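Protein SSD1 (Saccharomyces cerevisiae S288C, PDB 7AM1) binds mRNA and represses its translation as a pseudonuclease, a member of the RNase II family that has no enzymatic activity. Local coordinates at residues W249-P263 / I287-L301. Sequence-based numbering, arbitrary orientation.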
loop_
_atom_site.group_PDB
_atom_site.type_symbol
_atom_site.label_atom_id
_atom_site.label_comp_id
_atom_site.label_asym_id
_atom_site.label_seq_id
_atom_site.Cartn_x
_atom_site.Cartn_y
_atom_site.Cartn_z
ATOM N N TRP A 249 27.101 -5.209 13.339
ATOM C CA TRP A 249 25.938 -5.798 12.688
ATOM C C TRP A 249 24.834 -4.761 12.536
ATOM O O TRP A 249 24.360 -4.198 13.527
ATOM C CB TRP A 249 25.454 -7.020 13.469
ATOM C CG TRP A 249 26.381 -8.177 13.293
ATOM C CD1 TRP A 249 27.318 -8.630 14.178
ATOM C CD2 TRP A 249 26.493 -9.006 12.130
ATOM N NE1 TRP A 249 27.994 -9.701 13.641
ATOM C CE2 TRP A 249 27.507 -9.949 12.385
ATOM C CE3 TRP A 249 25.830 -9.043 10.898
ATOM C CZ2 TRP A 249 27.869 -10.923 11.457
ATOM C CZ3 TRP A 249 26.192 -10.012 9.977
ATOM C CH2 TRP A 249 27.203 -10.938 10.261
ATOM N N PHE A 250 24.448 -4.503 11.287
ATOM C CA PHE A 250 23.356 -3.594 10.965
ATOM C C PHE A 250 22.077 -4.406 10.809
ATOM O O PHE A 250 22.038 -5.372 10.038
ATOM C CB PHE A 250 23.662 -2.812 9.685
ATOM C CG PHE A 250 22.564 -1.868 9.261
ATOM C CD1 PHE A 250 22.525 -0.565 9.733
ATOM C CD2 PHE A 250 21.579 -2.284 8.378
ATOM C CE1 PHE A 250 21.512 0.308 9.337
ATOM C CE2 PHE A 250 20.564 -1.416 7.973
ATOM C CZ PHE A 250 20.530 -0.121 8.456
ATOM N N LYS A 251 21.048 -4.029 11.560
ATOM C CA LYS A 251 19.768 -4.727 11.541
ATOM C C LYS A 251 18.739 -3.880 10.805
ATOM O O LYS A 251 18.299 -2.853 11.344
ATOM C CB LYS A 251 19.300 -5.021 12.967
ATOM C CG LYS A 251 17.907 -5.622 13.049
ATOM N N PRO A 252 18.349 -4.236 9.578
ATOM C CA PRO A 252 17.355 -3.422 8.862
ATOM C C PRO A 252 15.986 -3.491 9.525
ATOM O O PRO A 252 15.533 -4.558 9.945
ATOM C CB PRO A 252 17.320 -4.045 7.458
ATOM C CG PRO A 252 18.590 -4.878 7.349
ATOM C CD PRO A 252 18.866 -5.342 8.747
ATOM N N THR A 253 15.311 -2.339 9.596
ATOM C CA THR A 253 13.914 -2.355 10.017
ATOM C C THR A 253 13.070 -3.147 9.028
ATOM O O THR A 253 12.070 -3.765 9.412
ATOM C CB THR A 253 13.373 -0.934 10.168
ATOM O OG1 THR A 253 13.299 -0.303 8.885
ATOM C CG2 THR A 253 14.269 -0.112 11.074
ATOM N N ASP A 254 13.462 -3.153 7.757
ATOM C CA ASP A 254 12.807 -3.992 6.762
ATOM C C ASP A 254 13.230 -5.436 6.998
ATOM O O ASP A 254 14.382 -5.802 6.752
ATOM C CB ASP A 254 13.174 -3.516 5.361
ATOM C CG ASP A 254 12.488 -4.311 4.268
ATOM O OD1 ASP A 254 11.864 -5.353 4.561
ATOM O OD2 ASP A 254 12.574 -3.877 3.103
ATOM N N LYS A 255 12.302 -6.255 7.496
ATOM C CA LYS A 255 12.619 -7.631 7.857
ATOM C C LYS A 255 12.804 -8.539 6.648
ATOM O O LYS A 255 13.179 -9.702 6.826
ATOM C CB LYS A 255 11.522 -8.195 8.760
ATOM C CG LYS A 255 11.366 -7.458 10.086
ATOM C CD LYS A 255 12.471 -7.823 11.059
ATOM N N LYS A 256 12.551 -8.052 5.436
ATOM C CA LYS A 256 12.873 -8.826 4.245
ATOM C C LYS A 256 14.332 -8.684 3.839
ATOM O O LYS A 256 14.753 -9.309 2.859
ATOM C CB LYS A 256 11.960 -8.426 3.086
ATOM C CG LYS A 256 10.482 -8.692 3.353
ATOM C CD LYS A 256 9.651 -8.420 2.108
ATOM C CE LYS A 256 9.283 -6.956 2.015
ATOM N NZ LYS A 256 10.404 -6.168 1.442
ATOM N N VAL A 257 15.101 -7.895 4.573
ATOM C CA VAL A 257 16.511 -7.648 4.289
ATOM C C VAL A 257 17.321 -8.354 5.373
ATOM O O VAL A 257 17.041 -8.153 6.559
ATOM C CB VAL A 257 16.837 -6.143 4.269
ATOM C CG1 VAL A 257 18.277 -5.917 3.815
ATOM C CG2 VAL A 257 15.863 -5.384 3.370
ATOM N N PRO A 258 18.303 -9.175 5.018
ATOM C CA PRO A 258 19.077 -9.867 6.053
ATOM C C PRO A 258 19.944 -8.890 6.830
ATOM O O PRO A 258 20.166 -7.747 6.421
ATOM C CB PRO A 258 19.934 -10.860 5.256
ATOM C CG PRO A 258 20.074 -10.238 3.913
ATOM C CD PRO A 258 18.799 -9.473 3.662
ATOM N N LEU A 259 20.431 -9.360 7.979
ATOM C CA LEU A 259 21.457 -8.624 8.698
ATOM C C LEU A 259 22.622 -8.342 7.762
ATOM O O LEU A 259 22.988 -9.177 6.929
ATOM C CB LEU A 259 21.948 -9.410 9.917
ATOM C CG LEU A 259 20.971 -9.589 11.078
ATOM C CD1 LEU A 259 21.582 -10.501 12.145
ATOM C CD2 LEU A 259 20.567 -8.246 11.669
ATOM N N ILE A 260 23.199 -7.154 7.893
ATOM C CA ILE A 260 24.295 -6.710 7.042
ATOM C C ILE A 260 25.535 -6.561 7.906
ATOM O O ILE A 260 25.498 -5.898 8.950
ATOM C CB ILE A 260 23.967 -5.388 6.327
ATOM C CG1 ILE A 260 22.682 -5.527 5.507
ATOM C CG2 ILE A 260 25.143 -4.975 5.454
ATOM C CD1 ILE A 260 22.123 -4.203 4.989
ATOM N N ALA A 261 26.626 -7.186 7.478
ATOM C CA ALA A 261 27.900 -7.044 8.165
ATOM C C ALA A 261 28.540 -5.724 7.751
ATOM O O ALA A 261 28.742 -5.471 6.559
ATOM C CB ALA A 261 28.818 -8.221 7.845
ATOM N N ILE A 262 28.839 -4.887 8.732
ATOM C CA ILE A 262 29.498 -3.601 8.512
ATOM C C ILE A 262 30.912 -3.722 9.079
ATOM O O ILE A 262 31.070 -3.892 10.295
ATOM C CB ILE A 262 28.739 -2.453 9.188
ATOM C CG1 ILE A 262 27.275 -2.408 8.736
ATOM C CG2 ILE A 262 29.449 -1.134 8.918
ATOM C CD1 ILE A 262 27.082 -2.118 7.279
ATOM N N PRO A 263 31.956 -3.653 8.256
ATOM C CA PRO A 263 33.308 -3.581 8.824
ATOM C C PRO A 263 33.400 -2.399 9.777
ATOM O O PRO A 263 33.059 -1.268 9.423
ATOM C CB PRO A 263 34.202 -3.409 7.593
ATOM C CG PRO A 263 33.421 -4.037 6.478
ATOM C CD PRO A 263 31.979 -3.738 6.784
ATOM N N ILE A 287 24.034 -2.291 0.860
ATOM C CA ILE A 287 24.693 -3.577 0.670
ATOM C C ILE A 287 25.691 -3.441 -0.472
ATOM O O ILE A 287 25.328 -3.043 -1.586
ATOM C CB ILE A 287 23.664 -4.686 0.389
ATOM C CG1 ILE A 287 22.847 -4.975 1.652
ATOM C CG2 ILE A 287 24.358 -5.942 -0.111
ATOM C CD1 ILE A 287 21.696 -5.929 1.440
ATOM N N LYS A 288 26.947 -3.794 -0.201
ATOM C CA LYS A 288 28.041 -3.631 -1.151
ATOM C C LYS A 288 28.427 -4.931 -1.846
ATOM O O LYS A 288 28.741 -4.916 -3.038
ATOM C CB LYS A 288 29.264 -3.039 -0.449
ATOM C CG LYS A 288 29.882 -1.881 -1.214
ATOM C CD LYS A 288 31.263 -1.514 -0.687
ATOM C CE LYS A 288 31.886 -0.401 -1.522
ATOM N NZ LYS A 288 33.236 -0.016 -1.032
ATOM N N ARG A 289 28.464 -6.050 -1.132
ATOM C CA ARG A 289 28.899 -7.298 -1.743
ATOM C C ARG A 289 28.351 -8.459 -0.929
ATOM O O ARG A 289 28.064 -8.327 0.263
ATOM C CB ARG A 289 30.428 -7.401 -1.825
ATOM C CG ARG A 289 31.112 -7.427 -0.467
ATOM C CD ARG A 289 32.627 -7.266 -0.566
ATOM N NE ARG A 289 33.252 -7.531 0.727
ATOM C CZ ARG A 289 33.587 -8.739 1.174
ATOM N NH1 ARG A 289 33.384 -9.818 0.428
ATOM N NH2 ARG A 289 34.134 -8.867 2.374
ATOM N N TRP A 290 28.218 -9.605 -1.592
ATOM C CA TRP A 290 27.807 -10.838 -0.925
ATOM C C TRP A 290 28.381 -12.004 -1.711
ATOM O O TRP A 290 27.744 -12.532 -2.633
ATOM C CB TRP A 290 26.288 -10.946 -0.816
ATOM C CG TRP A 290 25.839 -12.001 0.146
ATOM C CD1 TRP A 290 26.620 -12.930 0.777
ATOM C CD2 TRP A 290 24.501 -12.237 0.587
ATOM N NE1 TRP A 290 25.846 -13.727 1.582
ATOM C CE2 TRP A 290 24.540 -13.323 1.481
ATOM C CE3 TRP A 290 23.270 -11.636 0.306
ATOM C CZ2 TRP A 290 23.399 -13.821 2.097
ATOM C CZ3 TRP A 290 22.138 -12.129 0.924
ATOM C CH2 TRP A 290 22.209 -13.212 1.807
ATOM N N PRO A 291 29.602 -12.421 -1.393
ATOM C CA PRO A 291 30.218 -13.543 -2.106
ATOM C C PRO A 291 29.723 -14.876 -1.558
ATOM O O PRO A 291 29.131 -14.958 -0.484
ATOM C CB PRO A 291 31.712 -13.352 -1.837
ATOM C CG PRO A 291 31.751 -12.702 -0.477
ATOM C CD PRO A 291 30.499 -11.855 -0.365
ATOM N N ILE A 292 29.984 -15.937 -2.327
ATOM C CA ILE A 292 29.563 -17.270 -1.916
ATOM C C ILE A 292 30.237 -17.695 -0.621
ATOM O O ILE A 292 29.763 -18.620 0.048
ATOM C CB ILE A 292 29.843 -18.297 -3.034
ATOM C CG1 ILE A 292 31.349 -18.421 -3.287
ATOM C CG2 ILE A 292 29.102 -17.912 -4.305
ATOM C CD1 ILE A 292 31.706 -19.406 -4.377
ATOM N N THR A 293 31.340 -17.048 -0.250
ATOM C CA THR A 293 32.095 -17.435 0.937
ATOM C C THR A 293 31.554 -16.838 2.232
ATOM O O THR A 293 32.113 -17.117 3.300
ATOM C CB THR A 293 33.566 -17.034 0.772
ATOM O OG1 THR A 293 33.648 -15.647 0.411
ATOM C CG2 THR A 293 34.246 -17.888 -0.287
ATOM N N SER A 294 30.495 -16.034 2.174
ATOM C CA SER A 294 29.916 -15.409 3.355
ATOM C C SER A 294 28.443 -15.771 3.479
ATOM O O SER A 294 27.706 -15.757 2.488
ATOM C CB SER A 294 30.061 -13.885 3.299
ATOM O OG SER A 294 29.407 -13.276 4.399
ATOM N N LEU A 295 28.015 -16.091 4.703
ATOM C CA LEU A 295 26.610 -16.382 4.960
ATOM C C LEU A 295 25.748 -15.128 4.956
ATOM O O LEU A 295 24.519 -15.242 4.917
ATOM C CB LEU A 295 26.454 -17.098 6.304
ATOM C CG LEU A 295 26.987 -18.528 6.369
ATOM C CD1 LEU A 295 26.977 -19.057 7.799
ATOM C CD2 LEU A 295 26.162 -19.423 5.452
ATOM N N HIS A 296 26.360 -13.950 4.987
ATOM C CA HIS A 296 25.665 -12.678 5.112
ATOM C C HIS A 296 26.243 -11.684 4.138
ATOM O O HIS A 296 27.426 -11.773 3.765
ATOM C CB HIS A 296 25.802 -12.129 6.540
ATOM C CG HIS A 296 27.190 -12.257 7.083
ATOM N ND1 HIS A 296 27.560 -13.257 7.956
ATOM C CD2 HIS A 296 28.311 -11.536 6.841
ATOM C CE1 HIS A 296 28.843 -13.136 8.244
ATOM N NE2 HIS A 296 29.323 -12.098 7.581
ATOM N N PRO A 297 25.453 -10.712 3.681
ATOM C CA PRO A 297 25.997 -9.645 2.849
ATOM C C PRO A 297 26.849 -8.687 3.667
ATOM O O PRO A 297 26.745 -8.599 4.893
ATOM C CB PRO A 297 24.751 -8.948 2.293
ATOM C CG PRO A 297 23.698 -9.201 3.316
ATOM C CD PRO A 297 23.996 -10.557 3.900
ATOM N N PHE A 298 27.732 -7.990 2.962
ATOM C CA PHE A 298 28.518 -6.905 3.525
ATOM C C PHE A 298 27.994 -5.582 2.983
ATOM O O PHE A 298 27.484 -5.511 1.860
ATOM C CB PHE A 298 30.003 -7.069 3.193
ATOM C CG PHE A 298 30.618 -8.317 3.770
ATOM C CD1 PHE A 298 31.127 -8.325 5.059
ATOM C CD2 PHE A 298 30.689 -9.480 3.020
ATOM C CE1 PHE A 298 31.691 -9.472 5.594
ATOM C CE2 PHE A 298 31.252 -10.627 3.547
ATOM C CZ PHE A 298 31.754 -10.623 4.837
ATOM N N GLY A 299 28.132 -4.531 3.784
ATOM C CA GLY A 299 27.582 -3.241 3.418
ATOM C C GLY A 299 28.373 -2.081 3.979
ATOM O O GLY A 299 29.431 -2.280 4.580
ATOM N N ILE A 300 27.872 -0.862 3.779
ATOM C CA ILE A 300 28.520 0.344 4.272
ATOM C C ILE A 300 27.479 1.172 5.014
ATOM O O ILE A 300 26.274 1.052 4.780
ATOM C CB ILE A 300 29.141 1.173 3.126
ATOM C CG1 ILE A 300 28.050 1.621 2.150
ATOM C CG2 ILE A 300 30.180 0.348 2.382
ATOM C CD1 ILE A 300 28.534 2.506 1.002
ATOM N N LEU A 301 27.959 2.043 5.897
ATOM C CA LEU A 301 27.094 3.021 6.545
ATOM C C LEU A 301 27.010 4.261 5.669
ATOM O O LEU A 301 28.037 4.792 5.234
ATOM C CB LEU A 301 27.604 3.401 7.931
ATOM C CG LEU A 301 27.490 2.344 9.023
ATOM C CD1 LEU A 301 27.972 2.916 10.348
ATOM C CD2 LEU A 301 26.055 1.867 9.144
#
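Ala261 O is gripped from the opposite strand by two neighbouring residues: Gly299 N donates a hydrogen bond to it at 3.0 Å, and Phe298 CA adds a CA-H...O contact at 3.4 Å. Ala261 N in turn donates a nearly straight hydrogen bond to Pro297 O across 2.9 Å. This parallel bridge, a single one between strands 260-263 and 298-301, whose directions differ by 59°, shows how two edge strands can close a barrel with very few bonds. Beside the bridge, next to Ala261 CB, the edge of the Trp249 six-membered ring stands T-shaped on the face of His296, planes at 85°, with Trp249 CH2 over the centre of the imidazole and 3.3 Å from His296 ND1. His296 holds its ring there with CG between the backbone N and carbonyl carbon (chi1 44°), while Ser294 OG lies over the other face. Ala261 CB fills the angle between His296 and Phe298, 3.5 Å from His296 CD2. Ile260 sends CG2 against the bare Gly299 backbone and CD1 to Ile287 CG1, 3.5 Å away; Pro258 meets Pro297 ring to ring. Phe250 CD1 meets Leu301 CD2, and both side chains touch Leu225 of strand 221-226. Strands 260-263 and 298-307 are the two outermost of a five-stranded antiparallel sheet, and their meeting closes the OB-fold barrel of the second cold-shock domain, with the strands between them forming its wall.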